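PDB 6GNE: probable starch synthase 4, chloroplastic/amyloplastic from Arabidopsis thaliana, which is a starch synthase family protein of the two-domain GT-B glycosyltransferase fold, modelled here with adenosine-5'-diphosphate and glycan ligands. Local coordinates for residues V22-G27 with L373-A378; G29-G34 with C399-M404; I258-G263 with G484-Q489. One frame throughout, in Å; residues are numbered along the deposited sequence.

Interaction 1. Residues V22-G27 with L373-A378; sequences VAKVGG and LKYDEA. With ADP (adenosine-5'-diphosphate), chain F; AC1 (4,6-dideoxy-4-{[(1S,4R,5S,6S)-4,5,6-trihydroxy-3-(hydroxymethyl)cyclohex-2-en-1-yl]amino}-alpha-D-glucopyranose), chain C.
The side chain of Y375 overlaps that of K24, meeting it at about a right angle across the interdomain cleft. The phenol end makes the contact: Y375 OH lies 3.3 Å from K24 CD, with CE almost as near. The lysine presents its methylene chain here, not its charge. K24 CG is anti to the backbone N (chi1 177°) and the rest of the chain is extended. This carries the ammonium past the tyrosine to the ribose, where K24 NZ donates to ADP O3' at 3.0 Å. The same nitrogen forms a salt bridge with D30 of helix 27-41.

ADP fills the middle of the contact. The adenine lies over one face of the Y375 ring, offset toward the rim, with Y375 CE1 3.3 Å from ADP N3. Backbone groups on both sides of Y375 read the base edge. ADP N6 donates to K374 O at 3.0 Å. D376 N donates to ADP N1 at 3.1 Å. The D376 side chain takes the N-cap position of helix 377-386 and accepts from L379 N. At the other end of the nucleotide, G27 N donates to ADP O1B at 2.9 Å. G26 and G27 pass close to both ligands.

The two segments thus share little direct surface and meet mainly through the nucleotide. Segment 373-378 binds the base edge and lays a ring on its face; segment 22-27 bonds the ribose and a phosphate. Bonds to ADP from both sides are consistent with a closed cleft, and the lysine charge would be partly balanced by D30.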
# COMPACT_ATOMS: atom_id res chain seq x y z
N VAL A 22 -12.19 3.98 3.02
CA VAL A 22 -12.91 5.06 2.39
C VAL A 22 -12.35 5.50 1.04
O VAL A 22 -13.11 5.85 0.14
CB VAL A 22 -13.04 6.28 3.36
CG1 VAL A 22 -11.70 6.93 3.71
CG2 VAL A 22 -13.99 7.32 2.79
N ALA A 23 -11.03 5.49 0.90
CA ALA A 23 -10.39 5.83 -0.35
C ALA A 23 -9.16 4.98 -0.54
O ALA A 23 -8.10 5.32 -0.03
CB ALA A 23 -10.03 7.30 -0.35
N LYS A 24 -9.31 3.88 -1.27
CA LYS A 24 -8.27 2.88 -1.39
C LYS A 24 -8.09 2.39 -2.81
O LYS A 24 -9.05 1.97 -3.47
CB LYS A 24 -8.62 1.69 -0.52
CG LYS A 24 -7.60 0.58 -0.65
CD LYS A 24 -8.04 -0.68 0.04
CE LYS A 24 -6.99 -1.76 -0.17
NZ LYS A 24 -7.06 -2.80 0.88
N VAL A 25 -6.83 2.39 -3.25
CA VAL A 25 -6.41 1.79 -4.52
C VAL A 25 -5.51 0.57 -4.26
O VAL A 25 -5.69 -0.47 -4.88
CB VAL A 25 -5.68 2.82 -5.41
CG1 VAL A 25 -5.06 2.14 -6.64
CG2 VAL A 25 -6.66 3.92 -5.82
N GLY A 26 -4.51 0.71 -3.39
CA GLY A 26 -3.76 -0.43 -2.95
C GLY A 26 -3.24 -0.32 -1.54
O GLY A 26 -3.98 0.07 -0.63
N GLY A 27 -1.97 -0.64 -1.35
CA GLY A 27 -1.39 -0.73 -0.05
C GLY A 27 -1.20 0.57 0.70
O GLY A 27 -1.14 0.57 1.94
N LEU A 373 -11.81 -10.54 -13.02
CA LEU A 373 -11.07 -9.37 -13.49
C LEU A 373 -11.73 -8.09 -13.04
O LEU A 373 -12.43 -7.44 -13.80
CB LEU A 373 -10.90 -9.43 -15.00
CG LEU A 373 -10.16 -10.70 -15.48
CD1 LEU A 373 -9.90 -10.61 -16.99
CD2 LEU A 373 -8.88 -10.98 -14.71
N LYS A 374 -11.53 -7.76 -11.77
CA LYS A 374 -12.17 -6.62 -11.12
C LYS A 374 -11.57 -6.37 -9.72
O LYS A 374 -10.90 -7.22 -9.18
CB LYS A 374 -13.69 -6.86 -10.97
CG LYS A 374 -14.03 -8.05 -10.07
CD LYS A 374 -15.50 -8.42 -10.13
CE LYS A 374 -15.82 -9.36 -8.98
NZ LYS A 374 -17.24 -9.75 -9.01
N TYR A 375 -11.81 -5.17 -9.19
CA TYR A 375 -11.52 -4.83 -7.79
C TYR A 375 -12.74 -5.27 -6.99
O TYR A 375 -13.82 -4.89 -7.33
CB TYR A 375 -11.29 -3.30 -7.61
CG TYR A 375 -10.82 -3.01 -6.22
CD1 TYR A 375 -9.47 -3.19 -5.88
CD2 TYR A 375 -11.74 -2.67 -5.20
CE1 TYR A 375 -9.02 -3.01 -4.57
CE2 TYR A 375 -11.30 -2.51 -3.90
CZ TYR A 375 -9.93 -2.67 -3.59
OH TYR A 375 -9.48 -2.50 -2.29
N ASP A 376 -12.57 -6.11 -5.97
CA ASP A 376 -13.69 -6.50 -5.10
C ASP A 376 -13.20 -6.84 -3.69
O ASP A 376 -12.55 -7.87 -3.46
CB ASP A 376 -14.45 -7.69 -5.71
CG ASP A 376 -15.74 -8.03 -4.98
OD1 ASP A 376 -15.83 -7.91 -3.75
OD2 ASP A 376 -16.68 -8.49 -5.64
N GLU A 377 -13.57 -5.99 -2.74
CA GLU A 377 -13.14 -6.10 -1.36
C GLU A 377 -13.69 -7.34 -0.68
O GLU A 377 -12.96 -8.16 -0.16
CB GLU A 377 -13.55 -4.85 -0.54
CG GLU A 377 -12.67 -4.67 0.69
CD GLU A 377 -13.23 -3.76 1.78
OE1 GLU A 377 -12.56 -3.72 2.83
OE2 GLU A 377 -14.28 -3.09 1.60
N ALA A 378 -15.00 -7.47 -0.70
CA ALA A 378 -15.64 -8.62 -0.08
C ALA A 378 -14.96 -9.92 -0.54
O ALA A 378 -14.52 -10.74 0.26
CB ALA A 378 -17.14 -8.62 -0.40
PB ADP F . 0.13 -2.58 -4.05
O1B ADP F . 0.23 -1.44 -3.07
O2B ADP F . -1.20 -2.78 -4.71
O3B ADP F . 1.25 -2.51 -5.07
PA ADP F . 0.16 -4.14 -1.63
O1A ADP F . 0.36 -5.61 -1.39
O2A ADP F . 1.03 -3.23 -0.80
O3A ADP F . 0.36 -3.93 -3.21
O5' ADP F . -1.37 -3.71 -1.35
C5' ADP F . -2.47 -4.32 -2.03
C4' ADP F . -3.81 -4.18 -1.29
O4' ADP F . -4.87 -4.04 -2.25
C3' ADP F . -4.19 -5.41 -0.50
O3' ADP F . -5.06 -5.02 0.55
C2' ADP F . -4.97 -6.25 -1.48
O2' ADP F . -5.85 -7.16 -0.85
C1' ADP F . -5.73 -5.18 -2.21
N9 ADP F . -6.07 -5.55 -3.61
C8 ADP F . -5.26 -5.53 -4.67
N7 ADP F . -5.94 -5.88 -5.79
C5 ADP F . -7.21 -6.12 -5.44
C6 ADP F . -8.47 -6.54 -6.14
N6 ADP F . -8.47 -6.78 -7.47
N1 ADP F . -9.60 -6.67 -5.37
C2 ADP F . -9.57 -6.44 -4.04
N3 ADP F . -8.46 -6.07 -3.36
C4 ADP F . -7.29 -5.90 -4.00
C1 AC1 C . 0.05 4.30 -5.67
O2 AC1 C . 1.96 5.64 -5.00
C2 AC1 C . 1.20 4.46 -4.67
C4A AC1 C . 3.69 -1.31 -0.83
C3 AC1 C . 2.07 3.19 -4.61
O3 AC1 C . 3.07 3.42 -3.61
C4 AC1 C . 1.20 1.98 -4.29
N4A AC1 C . 1.94 0.71 -4.12
C5 AC1 C . 0.16 1.90 -5.41
O5 AC1 C . -0.65 3.08 -5.39
C6 AC1 C . -0.81 0.74 -5.25
C1B AC1 C . 2.95 0.47 -3.09
C2B AC1 C . 3.80 -0.81 -3.31
O2B AC1 C . 3.61 -1.40 -4.61
C3B AC1 C . 3.62 -1.88 -2.24
O3B AC1 C . 4.74 -2.75 -2.35
O4 AC1 C . 3.43 -2.35 0.11
C5B AC1 C . 2.76 -0.15 -0.65
C7B AC1 C . 2.38 0.61 -1.69
C6B AC1 C . 2.27 0.21 0.73
O6B AC1 C . 3.36 0.60 1.57

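Interaction 2. Residues G29-G34 with C399-M404; sequences GDVVAG and CGLTQM. With ADP (adenosine-5'-diphosphate), chain F; AC1 (4,6-dideoxy-4-{[(1S,4R,5S,6S)-4,5,6-trihydroxy-3-(hydroxymethyl)cyclohex-2-en-1-yl]amino}-alpha-D-glucopyranose), chain C.
The nucleotide cleft between the two GT-B domains brings D30 and V31 of helix 27-41 against L401, just before helix 402-408. One methyl does the touching. L401 CD1 lies 3.5 Å from D30 CB, and V31 CG2 packs on the same methyl from farther off. The D30 and L401 side chains run past each other in opposite directions. L401 CG lies beside the backbone N (chi1 -56°) and chi2 is extended, which sends CD1 toward helix 27-41.

The carboxylate of D30 divides its work. OD2 accepts from ADP O3' at 2.8 Å, while OD1 is held by K24. V31 turns CG2 to the AC1 hydroxymethyl group, 3.6 Å from AC1 O6B.

From segment 399-404, backbone N-H groups grip the ligands. L401 N donates almost straight to ADP O1A, at 2.8 Å and 177°, and T402 N adds a weak bond to the same oxygen. C399 N donates to AC1 O3B at 3.1 Å. G400 N donates to AC1 O4 at 2.9 Å and weakly to O3B. The T402 methyl CG2 rests on ADP C2'. Behind the turn, Q403 NE2 makes weak bonds to C399 O and G400 O and a further one to S424.

The phosphate oxygen O1A thus meets main-chain donors at the start of helix 402-408, where the helix dipole would add some positive potential. The ribose O3', which also accepts from K24, donates to the D30 carboxylate, so the helix 27-41 side takes a proton donor where the L401 N-H serves an acceptor.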
# COMPACT_ATOMS: atom_id res chain seq x y z
N GLY A 29 -3.20 3.23 0.97
CA GLY A 29 -4.39 3.39 1.76
C GLY A 29 -4.44 2.49 2.98
O GLY A 29 -4.92 2.92 4.01
N ASP A 30 -4.00 1.23 2.85
CA ASP A 30 -3.99 0.30 3.98
C ASP A 30 -3.07 0.78 5.09
O ASP A 30 -3.42 0.72 6.28
CB ASP A 30 -3.54 -1.11 3.55
CG ASP A 30 -4.63 -1.90 2.87
OD1 ASP A 30 -5.80 -1.49 2.83
OD2 ASP A 30 -4.32 -3.01 2.41
N VAL A 31 -1.89 1.24 4.67
CA VAL A 31 -0.86 1.69 5.58
C VAL A 31 -1.26 2.94 6.35
O VAL A 31 -1.03 3.02 7.56
CB VAL A 31 0.48 1.89 4.82
CG1 VAL A 31 1.52 2.60 5.70
CG2 VAL A 31 0.99 0.51 4.34
N VAL A 32 -1.87 3.89 5.67
CA VAL A 32 -2.24 5.15 6.32
C VAL A 32 -3.18 4.83 7.48
O VAL A 32 -2.95 5.31 8.57
CB VAL A 32 -2.85 6.17 5.34
CG1 VAL A 32 -3.47 7.35 6.08
CG2 VAL A 32 -1.76 6.65 4.40
N ALA A 33 -4.19 4.00 7.24
CA ALA A 33 -5.13 3.59 8.30
C ALA A 33 -4.45 2.74 9.40
O ALA A 33 -4.63 2.98 10.60
CB ALA A 33 -6.30 2.82 7.70
N GLY A 34 -3.65 1.78 8.98
CA GLY A 34 -3.05 0.85 9.91
C GLY A 34 -2.04 1.48 10.85
O GLY A 34 -2.10 1.25 12.06
N CYS A 399 7.10 -3.21 -0.42
CA CYS A 399 6.77 -4.02 0.74
C CYS A 399 5.88 -5.21 0.36
O CYS A 399 6.28 -6.36 0.48
CB CYS A 399 6.11 -3.21 1.82
SG CYS A 399 5.76 -4.18 3.31
N GLY A 400 4.66 -4.92 -0.06
CA GLY A 400 3.65 -5.93 -0.24
C GLY A 400 2.98 -6.25 1.08
O GLY A 400 3.63 -6.49 2.11
N LEU A 401 1.65 -6.24 1.05
CA LEU A 401 0.82 -6.56 2.19
C LEU A 401 0.07 -7.88 2.01
O LEU A 401 -0.28 -8.56 3.00
CB LEU A 401 -0.19 -5.44 2.39
CG LEU A 401 0.37 -4.04 2.58
CD1 LEU A 401 -0.78 -3.08 2.86
CD2 LEU A 401 1.38 -3.97 3.71
N THR A 402 -0.18 -8.27 0.76
CA THR A 402 -1.00 -9.44 0.48
C THR A 402 -0.40 -10.74 1.04
O THR A 402 -1.14 -11.63 1.47
CB THR A 402 -1.24 -9.58 -1.00
OG1 THR A 402 0.02 -9.71 -1.67
CG2 THR A 402 -2.05 -8.36 -1.54
N GLN A 403 0.93 -10.84 1.04
CA GLN A 403 1.58 -12.00 1.64
C GLN A 403 1.38 -12.05 3.17
O GLN A 403 1.30 -13.13 3.75
CB GLN A 403 3.09 -12.05 1.30
CG GLN A 403 4.06 -11.20 2.14
CD GLN A 403 4.16 -9.76 1.68
OE1 GLN A 403 3.31 -9.27 0.91
NE2 GLN A 403 5.21 -9.08 2.13
N MET A 404 1.32 -10.89 3.81
CA MET A 404 1.07 -10.81 5.23
C MET A 404 -0.39 -11.18 5.53
O MET A 404 -0.66 -11.98 6.45
CB MET A 404 1.38 -9.43 5.77
CG MET A 404 2.83 -9.00 5.55
SD MET A 404 3.25 -7.43 6.31
CE MET A 404 4.79 -7.04 5.53
PB ADP F . 0.13 -2.58 -4.05
O1B ADP F . 0.23 -1.44 -3.07
O2B ADP F . -1.20 -2.78 -4.71
O3B ADP F . 1.25 -2.51 -5.07
PA ADP F . 0.16 -4.14 -1.63
O1A ADP F . 0.36 -5.61 -1.39
O2A ADP F . 1.03 -3.23 -0.80
O3A ADP F . 0.36 -3.93 -3.21
O5' ADP F . -1.37 -3.71 -1.35
C5' ADP F . -2.47 -4.32 -2.03
C4' ADP F . -3.81 -4.18 -1.29
O4' ADP F . -4.87 -4.04 -2.25
C3' ADP F . -4.19 -5.41 -0.50
O3' ADP F . -5.06 -5.02 0.55
C2' ADP F . -4.97 -6.25 -1.48
O2' ADP F . -5.85 -7.16 -0.85
C1' ADP F . -5.73 -5.18 -2.21
N9 ADP F . -6.07 -5.55 -3.61
C8 ADP F . -5.26 -5.53 -4.67
N7 ADP F . -5.94 -5.88 -5.79
C5 ADP F . -7.21 -6.12 -5.44
C6 ADP F . -8.47 -6.54 -6.14
N6 ADP F . -8.47 -6.78 -7.47
N1 ADP F . -9.60 -6.67 -5.37
C2 ADP F . -9.57 -6.44 -4.04
N3 ADP F . -8.46 -6.07 -3.36
C4 ADP F . -7.29 -5.90 -4.00
C1 AC1 C . 0.05 4.30 -5.67
O2 AC1 C . 1.96 5.64 -5.00
C2 AC1 C . 1.20 4.46 -4.67
C4A AC1 C . 3.69 -1.31 -0.83
C3 AC1 C . 2.07 3.19 -4.61
O3 AC1 C . 3.07 3.42 -3.61
C4 AC1 C . 1.20 1.98 -4.29
N4A AC1 C . 1.94 0.71 -4.12
C5 AC1 C . 0.16 1.90 -5.41
O5 AC1 C . -0.65 3.08 -5.39
C6 AC1 C . -0.81 0.74 -5.25
C1B AC1 C . 2.95 0.47 -3.09
C2B AC1 C . 3.80 -0.81 -3.31
O2B AC1 C . 3.61 -1.40 -4.61
C3B AC1 C . 3.62 -1.88 -2.24
O3B AC1 C . 4.74 -2.75 -2.35
O4 AC1 C . 3.43 -2.35 0.11
C5B AC1 C . 2.76 -0.15 -0.65
C7B AC1 C . 2.38 0.61 -1.69
C6B AC1 C . 2.27 0.21 0.73
O6B AC1 C . 3.36 0.60 1.57

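Interaction 3. Residues I258-G263 with G484-Q489; sequences IGILNG and GSSATQ. With AC1 (4,6-dideoxy-4-{[(1S,4R,5S,6S)-4,5,6-trihydroxy-3-(hydroxymethyl)cyclohex-2-en-1-yl]amino}-alpha-D-glucopyranose), chain C.
I260 and L261 meet S486 and Q489 where the C-terminal helix of the GT-B fold packs against the N-terminal domain. The loop following strand 257-259 runs along one side of helix 484-499. That strand pairs with strand 225-228 in the N-terminal sheet.

The polar part is a single bond. S486 OG donates to L261 O at 2.6 Å. The donor lies in the carbonyl plane, with a C=O...O angle of 157°. S486 OG sits beside its own backbone N (chi1 -70°), which points the hydroxyl out from the helix at the loop.

The van der Waals part centres on I260. Its CG2 branch rests on S486, 3.5 Å from S486 CB. The other branch meets Q489: I260 CG1 is 3.8 Å from Q489 NE2, and I260 CD1 lies near Q489 CB. The two side chains lie alongside, pointing opposite ways, and the amide end of the extended glutamine lies along the isoleucine. Y490 and L493, farther along the helix, also touch I260. A487 instead faces L35 and A38 of helix 27-41.

The ligand part belongs to the loop alone. The N262 side chain leaves the backbone away from the helix and touches V31 and C399. There N262 OD1 accepts from AC1 O6B at 2.7 Å.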
# COMPACT_ATOMS: atom_id res chain seq x y z
N ILE A 258 15.38 5.70 6.39
CA ILE A 258 15.33 4.36 6.94
C ILE A 258 14.14 3.57 6.38
O ILE A 258 13.11 4.13 6.14
CB ILE A 258 15.36 4.40 8.48
CG1 ILE A 258 15.56 2.99 9.05
CG2 ILE A 258 14.11 5.08 9.03
CD1 ILE A 258 16.19 3.00 10.43
N GLY A 259 14.34 2.27 6.19
CA GLY A 259 13.31 1.38 5.70
C GLY A 259 12.67 0.64 6.85
O GLY A 259 13.37 0.04 7.65
N ILE A 260 11.34 0.69 6.93
CA ILE A 260 10.59 0.07 8.02
C ILE A 260 9.48 -0.77 7.41
O ILE A 260 8.60 -0.24 6.70
CB ILE A 260 9.93 1.12 8.94
CG1 ILE A 260 10.98 1.96 9.67
CG2 ILE A 260 9.01 0.46 9.96
CD1 ILE A 260 10.39 3.21 10.33
N LEU A 261 9.51 -2.07 7.72
CA LEU A 261 8.54 -3.03 7.19
C LEU A 261 7.14 -2.68 7.64
O LEU A 261 6.89 -2.57 8.84
CB LEU A 261 8.88 -4.46 7.64
CG LEU A 261 8.16 -5.61 6.91
CD1 LEU A 261 8.45 -5.67 5.40
CD2 LEU A 261 8.53 -6.91 7.61
N ASN A 262 6.24 -2.47 6.67
CA ASN A 262 4.82 -2.25 7.00
C ASN A 262 4.29 -3.42 7.87
O ASN A 262 4.70 -4.59 7.70
CB ASN A 262 3.96 -2.19 5.74
CG ASN A 262 4.21 -0.99 4.87
OD1 ASN A 262 3.94 -1.04 3.66
ND2 ASN A 262 4.65 0.12 5.46
N GLY A 263 3.42 -3.11 8.83
CA GLY A 263 2.47 -4.08 9.34
C GLY A 263 1.18 -4.08 8.54
O GLY A 263 1.05 -3.41 7.51
N GLY A 484 2.37 -3.13 15.86
CA GLY A 484 3.10 -3.03 17.13
C GLY A 484 4.58 -2.64 17.02
O GLY A 484 5.03 -1.57 17.48
N SER A 485 5.32 -3.50 16.35
CA SER A 485 6.76 -3.33 16.23
C SER A 485 7.17 -2.09 15.39
O SER A 485 7.99 -1.26 15.82
CB SER A 485 7.31 -4.58 15.59
OG SER A 485 8.63 -4.70 15.95
N SER A 486 6.60 -1.97 14.19
CA SER A 486 6.95 -0.89 13.26
C SER A 486 6.36 0.47 13.63
O SER A 486 6.97 1.49 13.30
CB SER A 486 6.56 -1.23 11.82
OG SER A 486 7.40 -2.23 11.37
N ALA A 487 5.18 0.50 14.25
CA ALA A 487 4.65 1.75 14.80
C ALA A 487 5.54 2.34 15.90
O ALA A 487 5.73 3.56 15.98
CB ALA A 487 3.24 1.55 15.30
N THR A 488 6.09 1.48 16.75
CA THR A 488 7.13 1.87 17.73
C THR A 488 8.38 2.47 17.07
O THR A 488 8.94 3.41 17.60
CB THR A 488 7.53 0.67 18.65
OG1 THR A 488 6.38 0.08 19.24
CG2 THR A 488 8.38 1.12 19.76
N GLN A 489 8.83 1.94 15.93
CA GLN A 489 9.99 2.54 15.22
C GLN A 489 9.67 3.93 14.64
O GLN A 489 10.53 4.83 14.71
CB GLN A 489 10.53 1.70 14.10
CG GLN A 489 11.01 0.31 14.42
CD GLN A 489 11.68 -0.32 13.20
OE1 GLN A 489 11.28 -1.40 12.71
NE2 GLN A 489 12.69 0.38 12.68
C1 AC1 C . 0.05 4.30 -5.67
O2 AC1 C . 1.96 5.64 -5.00
C2 AC1 C . 1.20 4.46 -4.67
C4A AC1 C . 3.69 -1.31 -0.83
C3 AC1 C . 2.07 3.19 -4.61
O3 AC1 C . 3.07 3.42 -3.61
C4 AC1 C . 1.20 1.98 -4.29
N4A AC1 C . 1.94 0.71 -4.12
C5 AC1 C . 0.16 1.90 -5.41
O5 AC1 C . -0.65 3.08 -5.39
C6 AC1 C . -0.81 0.74 -5.25
C1B AC1 C . 2.95 0.47 -3.09
C2B AC1 C . 3.80 -0.81 -3.31
O2B AC1 C . 3.61 -1.40 -4.61
C3B AC1 C . 3.62 -1.88 -2.24
O3B AC1 C . 4.74 -2.75 -2.35
O4 AC1 C . 3.43 -2.35 0.11
C5B AC1 C . 2.76 -0.15 -0.65
C7B AC1 C . 2.38 0.61 -1.69
C6B AC1 C . 2.27 0.21 0.73
O6B AC1 C . 3.36 0.60 1.57

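Overall arrangement
Interactions 1 and 2 line the interdomain cleft and share ADP; interaction 3 lies beside it and reaches AC1 through N262. All three touch AC1. Interactions 1 and 2 have centres 12 Å apart. A salt bridge of 2.7 Å between K24 NZ and D30 OD1 joins them. Interaction 3 is also 12 Å, centre to centre, from interaction 2. There M404 CE packs 3.3 Å from N262 O, and V31 CG2 lies 3.4 Å from N262 OD1. Interactions 1 and 3 do not touch; their centres are 24 Å apart. The order is therefore adenine end, diphosphate and AC1, then the C-terminal helix, with interaction 2 in the middle.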